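Local structure of WZI (Escherichia coli, 2YNK) at residues R11-W16 with E375-D380; P154-S159 with E313-W318; I233-G238 with D350-Q355; P303-F308 with T339-T344. The protein is an outer-membrane beta-barrel lectin that binds carbohydrate and underpins assembly of the group 1 capsule in Escherichia coli. All coordinates share one frame; numbering follows the deposited sequence.

Contact 1: residues R11-W16 with E375-D380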
# COMPACT_ATOMS: atom_id res chain seq x y z
N ARG A 11 -1.88 -3.73 9.34
CA ARG A 11 -1.38 -2.36 9.29
C ARG A 11 -2.09 -1.47 10.29
O ARG A 11 -1.44 -0.68 10.96
CB ARG A 11 -1.53 -1.75 7.88
CG ARG A 11 -1.23 -0.26 7.88
CD ARG A 11 -0.93 0.35 6.53
NE ARG A 11 -0.57 1.75 6.74
CZ ARG A 11 -0.76 2.75 5.90
NH1 ARG A 11 -1.31 2.55 4.71
NH2 ARG A 11 -0.40 3.98 6.25
N ASN A 12 -3.41 -1.57 10.37
CA ASN A 12 -4.17 -0.71 11.26
C ASN A 12 -3.87 -1.04 12.75
O ASN A 12 -3.75 -0.15 13.59
CB ASN A 12 -5.67 -0.81 10.96
CG ASN A 12 -6.03 -0.33 9.55
OD1 ASN A 12 -6.59 -1.09 8.76
ND2 ASN A 12 -5.70 0.92 9.24
N ASP A 13 -3.72 -2.33 13.04
CA ASP A 13 -3.33 -2.80 14.36
C ASP A 13 -1.91 -2.33 14.75
O ASP A 13 -1.69 -1.86 15.86
CB ASP A 13 -3.47 -4.33 14.45
CG ASP A 13 -4.91 -4.78 14.74
OD1 ASP A 13 -5.83 -3.96 14.57
OD2 ASP A 13 -5.13 -5.94 15.15
N LEU A 14 -0.96 -2.45 13.82
CA LEU A 14 0.39 -1.95 14.07
C LEU A 14 0.39 -0.43 14.23
O LEU A 14 1.06 0.10 15.11
CB LEU A 14 1.34 -2.33 12.92
CG LEU A 14 1.76 -3.79 12.78
CD1 LEU A 14 2.78 -3.92 11.66
CD2 LEU A 14 2.33 -4.32 14.09
N ALA A 15 -0.36 0.26 13.38
CA ALA A 15 -0.41 1.72 13.40
C ALA A 15 -1.02 2.24 14.70
O ALA A 15 -0.63 3.29 15.21
CB ALA A 15 -1.19 2.25 12.20
N TRP A 16 -1.99 1.49 15.22
CA TRP A 16 -2.62 1.81 16.48
C TRP A 16 -1.58 1.74 17.58
O TRP A 16 -1.40 2.69 18.34
CB TRP A 16 -3.77 0.82 16.73
CG TRP A 16 -4.70 1.13 17.88
CD1 TRP A 16 -5.90 1.82 17.83
CD2 TRP A 16 -4.56 0.72 19.28
NE1 TRP A 16 -6.48 1.88 19.08
CE2 TRP A 16 -5.73 1.23 19.99
CE3 TRP A 16 -3.61 0.00 19.99
CZ2 TRP A 16 -5.92 1.03 21.35
CZ3 TRP A 16 -3.81 -0.20 21.36
CH2 TRP A 16 -4.93 0.30 22.02
N GLU A 375 -12.99 3.31 12.27
CA GLU A 375 -13.35 1.92 12.58
C GLU A 375 -13.16 1.48 14.04
O GLU A 375 -12.18 1.83 14.72
CB GLU A 375 -12.64 0.94 11.64
CG GLU A 375 -11.14 1.03 11.65
CD GLU A 375 -10.42 -0.30 11.45
OE1 GLU A 375 -11.10 -1.32 11.20
OE2 GLU A 375 -9.17 -0.32 11.56
N LEU A 376 -14.13 0.70 14.50
CA LEU A 376 -14.15 0.11 15.80
C LEU A 376 -13.69 -1.33 15.64
O LEU A 376 -14.13 -2.02 14.72
CB LEU A 376 -15.56 0.13 16.39
CG LEU A 376 -15.67 -0.44 17.81
CD1 LEU A 376 -15.16 0.58 18.82
CD2 LEU A 376 -17.10 -0.84 18.12
N ILE A 377 -12.81 -1.77 16.54
CA ILE A 377 -12.36 -3.14 16.55
C ILE A 377 -12.61 -3.72 17.94
O ILE A 377 -12.04 -3.28 18.94
CB ILE A 377 -10.88 -3.26 16.14
CG1 ILE A 377 -10.64 -2.49 14.83
CG2 ILE A 377 -10.51 -4.72 15.95
CD1 ILE A 377 -9.21 -2.51 14.31
N THR A 378 -13.49 -4.71 17.99
CA THR A 378 -13.82 -5.42 19.22
C THR A 378 -12.65 -6.22 19.78
O THR A 378 -11.72 -6.58 19.04
CB THR A 378 -14.99 -6.40 18.99
OG1 THR A 378 -16.03 -5.74 18.27
CG2 THR A 378 -15.54 -6.94 20.32
N GLU A 379 -12.71 -6.49 21.08
CA GLU A 379 -11.88 -7.50 21.75
C GLU A 379 -12.01 -8.83 21.00
O GLU A 379 -11.02 -9.50 20.72
CB GLU A 379 -12.39 -7.64 23.19
CG GLU A 379 -11.74 -8.73 24.03
CD GLU A 379 -12.08 -8.60 25.50
OE1 GLU A 379 -13.11 -7.95 25.81
OE2 GLU A 379 -11.32 -9.13 26.34
N ASP A 380 -13.25 -9.16 20.69
CA ASP A 380 -13.66 -10.21 19.75
C ASP A 380 -12.94 -10.22 18.38
O ASP A 380 -12.90 -11.25 17.71
CB ASP A 380 -15.17 -10.00 19.50
CG ASP A 380 -15.85 -11.20 18.92
OD1 ASP A 380 -15.21 -12.26 18.82
OD2 ASP A 380 -17.05 -11.08 18.58
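Asn12 and Asp13 of helix 8-19 meet Glu375 and Ile377 near the end of barrel strand 368-377. The contact is small and made by side chains alone. The backbones stay well apart, with the CA atoms of Asp13 and Ile377 9.3 Å from each other. Asn12 and Glu375 slant across one another, and the planes of their amide and carboxylate are 70° apart. The two flat groups therefore do not stack. The touch runs from Glu375 OE2 to Asn12 CB at 3.6 Å. Glu375 CG lies between its own backbone N and carbonyl carbon (chi1 57°), and the chain then bends at chi2. This carries the carboxylate off the strand to the helix.

Asp13 and Ile377 also meet at a slant. The CB of Asp13 is not directed at the strand, but its carboxylate swings nearer, and OD1 stands 3.7 Å from Ile377 CD1. Here the end of an apolar branch rests on a carboxylate oxygen. The other oxygen, OD2, forms salt bridges with Arg57 of helix 49-65 and Arg383 of strand 383-393.

Glu375 and Ile377 reach toward the helix, while Leu376 between them faces the other way and touches a bound dodecane. The helix thus packs on the strand face turned from the lipid-like chain.

No hydrogen bond joins the two segments. Asp13 OD1 and Glu375 OE2, 5.8 Å apart, would both carry negative charge if ionised, and Arg57 and Arg383 would probably balance it. The bridge from Asp13 to Arg383 probably ties the helix to the barrel wall more firmly than these touches do.

Contact 2: residues P154-S159 with E313-W318. With D12 (dodecane), chain F.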
# COMPACT_ATOMS: atom_id res chain seq x y z
N PRO A 154 3.14 7.09 3.98
CA PRO A 154 2.32 7.01 5.18
C PRO A 154 0.83 7.11 4.93
O PRO A 154 0.04 7.03 5.88
CB PRO A 154 2.79 8.22 5.98
CG PRO A 154 3.13 9.22 4.93
CD PRO A 154 3.58 8.47 3.71
N GLY A 155 0.43 7.28 3.68
CA GLY A 155 -0.97 7.46 3.36
C GLY A 155 -1.75 6.18 3.54
O GLY A 155 -1.17 5.09 3.47
N TYR A 156 -3.05 6.33 3.79
CA TYR A 156 -3.96 5.20 3.92
C TYR A 156 -4.79 5.00 2.66
O TYR A 156 -5.22 3.89 2.35
CB TYR A 156 -4.87 5.38 5.14
CG TYR A 156 -4.16 5.10 6.45
CD1 TYR A 156 -3.93 3.80 6.86
CD2 TYR A 156 -3.70 6.14 7.25
CE1 TYR A 156 -3.28 3.54 8.06
CE2 TYR A 156 -3.05 5.89 8.44
CZ TYR A 156 -2.84 4.58 8.85
OH TYR A 156 -2.18 4.30 10.02
N GLU A 157 -5.02 6.08 1.92
CA GLU A 157 -5.89 6.04 0.75
C GLU A 157 -5.11 5.77 -0.55
O GLU A 157 -5.67 5.31 -1.54
CB GLU A 157 -6.66 7.35 0.63
CG GLU A 157 -8.10 7.16 0.17
CD GLU A 157 -9.01 6.72 1.29
OE1 GLU A 157 -8.84 7.24 2.42
OE2 GLU A 157 -9.89 5.87 1.06
N GLY A 158 -3.80 6.05 -0.51
CA GLY A 158 -2.95 5.93 -1.68
C GLY A 158 -1.50 6.25 -1.38
O GLY A 158 -1.18 6.88 -0.36
N SER A 159 -0.61 5.78 -2.25
CA SER A 159 0.72 6.33 -2.39
C SER A 159 0.77 7.12 -3.69
O SER A 159 0.27 6.67 -4.71
CB SER A 159 1.76 5.23 -2.45
OG SER A 159 2.98 5.75 -2.97
N GLU A 313 -4.28 11.33 11.59
CA GLU A 313 -4.82 10.06 12.09
C GLU A 313 -4.83 10.02 13.61
O GLU A 313 -3.99 10.64 14.26
CB GLU A 313 -4.02 8.87 11.55
CG GLU A 313 -2.51 9.00 11.69
CD GLU A 313 -1.76 7.74 11.27
OE1 GLU A 313 -2.08 6.65 11.78
OE2 GLU A 313 -0.83 7.86 10.43
N GLY A 314 -5.80 9.28 14.16
CA GLY A 314 -5.90 9.06 15.59
C GLY A 314 -6.22 7.61 15.90
O GLY A 314 -6.75 6.88 15.06
N HIS A 315 -5.89 7.20 17.12
CA HIS A 315 -6.00 5.81 17.55
C HIS A 315 -6.33 5.77 19.02
O HIS A 315 -5.57 6.26 19.83
CB HIS A 315 -4.69 5.09 17.28
CG HIS A 315 -4.23 5.16 15.84
ND1 HIS A 315 -4.64 4.29 14.91
CD2 HIS A 315 -3.37 6.04 15.20
CE1 HIS A 315 -4.08 4.59 13.73
NE2 HIS A 315 -3.30 5.67 13.91
N HIS A 316 -7.47 5.19 19.37
CA HIS A 316 -8.01 5.32 20.70
C HIS A 316 -8.47 3.99 21.22
O HIS A 316 -8.83 3.11 20.45
CB HIS A 316 -9.19 6.29 20.69
CG HIS A 316 -8.88 7.63 20.05
ND1 HIS A 316 -8.14 8.57 20.66
CD2 HIS A 316 -9.25 8.17 18.82
CE1 HIS A 316 -8.03 9.65 19.86
NE2 HIS A 316 -8.71 9.40 18.74
N GLY A 317 -8.44 3.84 22.55
CA GLY A 317 -9.04 2.67 23.21
C GLY A 317 -10.37 3.08 23.80
O GLY A 317 -10.54 4.24 24.19
N TRP A 318 -11.33 2.16 23.84
CA TRP A 318 -12.63 2.45 24.44
C TRP A 318 -12.71 1.70 25.75
O TRP A 318 -12.07 2.11 26.73
CB TRP A 318 -13.75 2.12 23.47
CG TRP A 318 -15.04 2.85 23.76
CD1 TRP A 318 -15.62 3.09 25.00
CD2 TRP A 318 -15.96 3.47 22.79
NE1 TRP A 318 -16.80 3.78 24.87
CE2 TRP A 318 -17.05 4.04 23.57
CE3 TRP A 318 -15.97 3.59 21.40
CZ2 TRP A 318 -18.11 4.71 22.97
CZ3 TRP A 318 -17.04 4.27 20.81
CH2 TRP A 318 -18.09 4.81 21.58
C1 D12 F . -17.64 -0.14 23.71
C2 D12 F . -18.28 0.72 22.63
C3 D12 F . -19.16 -0.11 21.68
C4 D12 F . -20.04 0.78 20.79
C5 D12 F . -19.86 0.49 19.29
C6 D12 F . -21.03 1.00 18.44
C7 D12 F . -20.61 1.82 17.21
C8 D12 F . -20.32 0.96 15.97
C9 D12 F . -21.19 1.36 14.77
C10 D12 F . -20.82 0.56 13.52
C11 D12 F . -21.59 1.01 12.28
C12 D12 F . -21.02 0.41 11.01
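Glu313 of barrel strand 306-317 meets Tyr156, which stands on the loop between strands 151-152 and 170-176. Glu313 also takes part in a His-carboxylate hydrogen bond with His315, two residues along the same strand. Its CB points toward the loop. CG sits between the backbone N and the carbonyl carbon (chi1 49°), and the chain runs on extended. CD arrives in the plane of the Tyr156 ring, at its edge, 3.6 Å from CE2 of that ring. Carboxylate and ring planes are 77° apart, so the carboxylate stands nearly upright at the ring edge.

Both oxygens lie near Tyr156 CE2, but their polar partners differ. OE2 forms a salt bridge with Lys276. OE1 is 2.9 Å from Tyr156 OH and accepts the NE2 proton of His315. The other nitrogen of that imidazole, ND1, is hydrogen-bonded to Asn324, which leaves the ring pinned at both ends. Loop and barrel wall thus meet at a buried polar cluster. At the far end of the segment, dodecane C2 lies over one face of the Trp318 ring. The His315 NE2 to Glu313 OE1 bond uses the anti lone pair of OE1, with an N-H...O angle of 166°.

Contact 3: residues I233-G238 with D350-Q355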
# COMPACT_ATOMS: atom_id res chain seq x y z
N ILE A 233 11.61 6.78 -8.48
CA ILE A 233 11.22 5.75 -9.44
C ILE A 233 11.61 6.21 -10.83
O ILE A 233 11.39 7.37 -11.18
CB ILE A 233 9.70 5.53 -9.42
CG1 ILE A 233 9.32 4.42 -8.44
CG2 ILE A 233 9.18 5.15 -10.80
CD1 ILE A 233 9.71 3.04 -8.90
N MSE A 234 12.19 5.33 -11.64
CA MSE A 234 12.37 5.65 -13.05
C MSE A 234 11.75 4.59 -13.94
O MSE A 234 11.90 3.39 -13.72
CB MSE A 234 13.82 5.92 -13.44
CG MSE A 234 14.78 4.83 -13.03
SE MSE A 234 16.50 5.12 -13.95
CE MSE A 234 17.60 4.40 -12.47
N GLN A 235 11.02 5.06 -14.94
CA GLN A 235 10.44 4.21 -15.97
C GLN A 235 11.45 4.15 -17.11
O GLN A 235 11.76 5.17 -17.71
CB GLN A 235 9.11 4.80 -16.43
CG GLN A 235 8.14 3.83 -17.07
CD GLN A 235 6.75 4.41 -17.23
OE1 GLN A 235 5.80 3.70 -17.56
NE2 GLN A 235 6.62 5.72 -17.01
N TRP A 236 11.97 2.96 -17.39
CA TRP A 236 13.19 2.82 -18.17
C TRP A 236 13.19 1.53 -18.95
O TRP A 236 12.48 0.59 -18.60
CB TRP A 236 14.38 2.90 -17.20
CG TRP A 236 15.74 2.68 -17.81
CD1 TRP A 236 16.58 3.63 -18.39
CD2 TRP A 236 16.47 1.42 -17.91
NE1 TRP A 236 17.73 3.05 -18.83
CE2 TRP A 236 17.73 1.73 -18.57
CE3 TRP A 236 16.21 0.11 -17.52
CZ2 TRP A 236 18.67 0.75 -18.84
CZ3 TRP A 236 17.17 -0.87 -17.79
CH2 TRP A 236 18.37 -0.55 -18.43
N GLY A 237 13.94 1.47 -20.05
CA GLY A 237 13.99 0.26 -20.87
C GLY A 237 12.74 0.01 -21.72
O GLY A 237 11.84 0.85 -21.78
N GLY A 238 12.71 -1.15 -22.38
CA GLY A 238 11.62 -1.54 -23.28
C GLY A 238 12.09 -1.74 -24.72
O GLY A 238 13.25 -1.53 -25.03
N ASP A 350 1.65 5.29 -22.55
CA ASP A 350 0.57 4.72 -21.74
C ASP A 350 0.58 5.34 -20.33
O ASP A 350 -0.29 5.03 -19.51
CB ASP A 350 0.72 3.20 -21.60
CG ASP A 350 0.25 2.41 -22.82
OD1 ASP A 350 -0.15 2.98 -23.87
OD2 ASP A 350 0.29 1.16 -22.70
N GLY A 351 1.57 6.18 -20.03
CA GLY A 351 1.61 6.90 -18.77
C GLY A 351 2.12 6.02 -17.66
O GLY A 351 2.62 4.94 -17.92
N TYR A 352 1.99 6.50 -16.42
CA TYR A 352 2.45 5.79 -15.22
C TYR A 352 1.33 4.85 -14.75
O TYR A 352 0.76 5.01 -13.66
CB TYR A 352 2.86 6.80 -14.15
CG TYR A 352 3.62 6.23 -12.96
CD1 TYR A 352 4.85 5.59 -13.14
CD2 TYR A 352 3.13 6.36 -11.66
CE1 TYR A 352 5.55 5.07 -12.06
CE2 TYR A 352 3.83 5.84 -10.58
CZ TYR A 352 5.04 5.20 -10.78
OH TYR A 352 5.74 4.69 -9.72
N TYR A 353 0.99 3.89 -15.63
CA TYR A 353 -0.11 2.94 -15.44
C TYR A 353 0.25 1.59 -16.03
O TYR A 353 0.81 1.52 -17.12
CB TYR A 353 -1.38 3.39 -16.17
CG TYR A 353 -1.94 4.72 -15.75
CD1 TYR A 353 -1.37 5.90 -16.18
CD2 TYR A 353 -3.08 4.79 -14.96
CE1 TYR A 353 -1.90 7.13 -15.83
CE2 TYR A 353 -3.62 6.02 -14.60
CZ TYR A 353 -3.02 7.19 -15.04
OH TYR A 353 -3.53 8.41 -14.68
N GLN A 354 -0.09 0.51 -15.32
CA GLN A 354 -0.03 -0.83 -15.89
C GLN A 354 -1.44 -1.30 -16.11
O GLN A 354 -2.25 -1.26 -15.18
CB GLN A 354 0.67 -1.79 -14.96
CG GLN A 354 0.85 -3.16 -15.58
CD GLN A 354 1.55 -4.13 -14.68
OE1 GLN A 354 2.70 -4.48 -14.91
NE2 GLN A 354 0.86 -4.55 -13.63
N GLN A 355 -1.72 -1.76 -17.33
CA GLN A 355 -3.05 -2.24 -17.72
C GLN A 355 -4.13 -1.25 -17.35
O GLN A 355 -5.23 -1.63 -16.92
CB GLN A 355 -3.31 -3.62 -17.13
CG GLN A 355 -2.27 -4.62 -17.61
CD GLN A 355 -2.30 -5.94 -16.88
OE1 GLN A 355 -2.18 -5.98 -15.66
NE2 GLN A 355 -2.42 -7.02 -17.64
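Ile233 and Gln235 of barrel strand 226-236 face Gly351 and Tyr352 of the long loop that follows strand 322-331.

The apolar part is the meeting of Ile233 with Tyr352. The two side chains cross at about a right angle. The CG2 methyl of Ile233 lies 3.8 Å from Tyr352 CE1 and 3.6 Å from Tyr352 OH. The methyl comes in obliquely to the ring. Tyr352 reaches it because CG is turned anti to the backbone N (chi1 -168°), which brings the end of the ring nearer to the strand than its CB direction alone would suggest. Leu270 of the next strand, 268-278, also touches the tyrosine.

The polar part surrounds Gln235. Its chain is extended and brings OE1 to within 3.4 Å of Gly351 O. Both are acceptors, and this is no hydrogen bond. NE2 lies at the edge of the Tyr352 ring, near its plane, 4.3 Å from CD1.

Backbone shape belongs to the loop. Tyr352 is the centre of an inverse gamma turn, in which Tyr353 N gives a weak hydrogen bond to Gly351 O. Gly351 has a positive phi. Its carbonyl oxygen also accepts a bond from Tyr205 OH.

Polar links to third parties hold the pieces. Tyr352 OH bonds to Ile161 O, which ties the end of this ring to another loop.

No hydrogen bond or salt bridge crosses between the segments. Their cohesion is van der Waals contact. The bonds of Tyr352 OH and Gly351 O tie this loop to other loops, which probably holds it beside the strand.

Contact 4: residues P303-F308 with T339-T344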
# COMPACT_ATOMS: atom_id res chain seq x y z
N PRO A 303 12.02 18.14 -5.92
CA PRO A 303 11.15 17.79 -7.04
C PRO A 303 10.31 18.97 -7.52
O PRO A 303 10.08 19.91 -6.76
CB PRO A 303 10.24 16.73 -6.44
CG PRO A 303 10.10 17.16 -5.02
CD PRO A 303 11.44 17.71 -4.64
N SER A 304 9.86 18.91 -8.77
CA SER A 304 8.96 19.91 -9.35
C SER A 304 7.73 19.21 -9.96
O SER A 304 7.65 17.98 -9.95
CB SER A 304 9.68 20.70 -10.44
OG SER A 304 11.05 20.85 -10.13
N ALA A 305 6.80 19.99 -10.50
CA ALA A 305 5.55 19.45 -11.07
C ALA A 305 4.90 18.49 -10.07
O ALA A 305 4.64 17.32 -10.38
CB ALA A 305 5.84 18.77 -12.39
N ASN A 306 4.64 19.03 -8.88
CA ASN A 306 4.40 18.23 -7.68
C ASN A 306 2.95 17.86 -7.40
O ASN A 306 2.06 18.69 -7.47
CB ASN A 306 4.96 18.96 -6.45
CG ASN A 306 6.47 18.94 -6.41
OD1 ASN A 306 7.08 17.89 -6.28
ND2 ASN A 306 7.07 20.11 -6.52
N MSE A 307 2.76 16.59 -7.06
CA MSE A 307 1.49 16.09 -6.53
C MSE A 307 1.59 16.08 -5.04
O MSE A 307 2.67 15.86 -4.49
CB MSE A 307 1.23 14.68 -7.05
CG MSE A 307 1.11 14.73 -8.57
SE MSE A 307 0.99 12.91 -9.28
CE MSE A 307 2.88 12.40 -9.07
N PHE A 308 0.47 16.32 -4.37
CA PHE A 308 0.45 16.48 -2.93
C PHE A 308 -0.49 15.51 -2.23
O PHE A 308 -1.50 15.05 -2.79
CB PHE A 308 0.06 17.90 -2.57
CG PHE A 308 1.08 18.92 -2.97
CD1 PHE A 308 1.05 19.48 -4.24
CD2 PHE A 308 2.08 19.30 -2.08
CE1 PHE A 308 2.00 20.43 -4.61
CE2 PHE A 308 3.02 20.24 -2.45
CZ PHE A 308 2.98 20.80 -3.71
N THR A 339 -3.24 20.54 -15.42
CA THR A 339 -3.66 19.16 -15.68
C THR A 339 -2.97 18.60 -16.92
O THR A 339 -2.22 19.30 -17.60
CB THR A 339 -5.19 19.04 -15.86
OG1 THR A 339 -5.55 19.37 -17.20
CG2 THR A 339 -5.93 19.95 -14.89
N ASN A 340 -3.24 17.33 -17.19
CA ASN A 340 -2.73 16.62 -18.36
C ASN A 340 -1.22 16.41 -18.36
O ASN A 340 -0.62 16.23 -19.42
CB ASN A 340 -3.20 17.32 -19.66
CG ASN A 340 -3.79 16.34 -20.67
OD1 ASN A 340 -4.26 15.26 -20.32
ND2 ASN A 340 -3.78 16.75 -21.94
N TYR A 341 -0.61 16.39 -17.18
CA TYR A 341 0.83 16.12 -17.04
C TYR A 341 1.15 15.07 -15.95
O TYR A 341 2.15 14.37 -16.05
CB TYR A 341 1.59 17.41 -16.76
CG TYR A 341 3.09 17.29 -16.84
CD1 TYR A 341 3.73 17.12 -18.07
CD2 TYR A 341 3.88 17.34 -15.69
CE1 TYR A 341 5.10 17.01 -18.15
CE2 TYR A 341 5.27 17.24 -15.76
CZ TYR A 341 5.87 17.07 -17.00
OH TYR A 341 7.24 16.97 -17.07
N SER A 342 0.32 14.96 -14.92
CA SER A 342 0.57 13.97 -13.87
C SER A 342 0.35 12.56 -14.41
O SER A 342 -0.66 12.28 -15.07
CB SER A 342 -0.29 14.22 -12.64
OG SER A 342 0.24 15.30 -11.88
N TYR A 343 1.31 11.68 -14.14
CA TYR A 343 1.25 10.29 -14.58
C TYR A 343 1.18 10.14 -16.11
O TYR A 343 0.77 9.10 -16.63
CB TYR A 343 0.10 9.55 -13.88
CG TYR A 343 0.16 9.53 -12.36
CD1 TYR A 343 1.37 9.61 -11.67
CD2 TYR A 343 -1.00 9.39 -11.61
CE1 TYR A 343 1.41 9.56 -10.29
CE2 TYR A 343 -0.97 9.34 -10.23
CZ TYR A 343 0.23 9.43 -9.57
OH TYR A 343 0.26 9.37 -8.19
N THR A 344 1.63 11.17 -16.81
CA THR A 344 1.72 11.23 -18.26
C THR A 344 3.18 11.10 -18.63
O THR A 344 4.05 11.44 -17.83
CB THR A 344 1.24 12.62 -18.75
OG1 THR A 344 -0.19 12.63 -18.79
CG2 THR A 344 1.81 12.99 -20.11
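Ala305 meets Tyr341 at the corner where the chain passes from the small hairpin strand 302-304 into barrel strand 306-317. Its CB methyl touches the edge of the Tyr341 ring, near the ring plane, with CE2 3.7 Å away. The far end of that tyrosine is held elsewhere, by a hydrogen bond from OH to Asp297, and Arg338 makes a cation-pi contact with the ring.

Asn306 points away from the loop and braces the corner instead. Its ND2 gives a hydrogen bond of 3.0 Å to Pro303 O, approaching from above the carbonyl plane.

Met307, modelled as selenomethionine, carries most of the contact. Its CG lies 3.5 Å from Ser342 OG. Beyond this the chain bends at chi3 (-75°), and SE comes over one face of the Tyr343 ring. The distance from SE to the ring centroid is 3.9 Å, on a line 29° off the ring normal. This is a Met-aromatic contact. The methyl CE lies past the rim of the ring, beside CE1, at 3.4 Å.

Tyr341 to Thr344 form a type II beta turn, which presents both tyrosines and Ser342 to the strand. Tyr343 OH is hydrogen-bonded to Leu160 O and Asp361 N.

No hydrogen bond spans the two segments. The join rests mostly on methyl, selenium and aromatic surfaces, while the tyrosine hydroxyls are satisfied by other loops, which is likely to limit movement of the rings.

All four contacts reach the one closed antiparallel barrel sheet, and contacts 2 and 4 share strand 306-317. They form two groups. Contacts 1 and 2 have centres 10 Å apart and touch: Arg11 NH1 reaches Gly155 O, and Trp16 NE1 reaches His316 O. Contacts 3 and 4 have centres about 15 Å apart and meet where Tyr352 N approaches Tyr343 O. Contacts 1 and 3 have centres about 36 Å apart, on opposite sides of the chain's centre. Along the chain, contact 1 spans the other three, contact 3 encloses contact 4, and contact 2 alternates with both. An N-terminal helix and long loops are thus packed onto distant parts of the barrel wall.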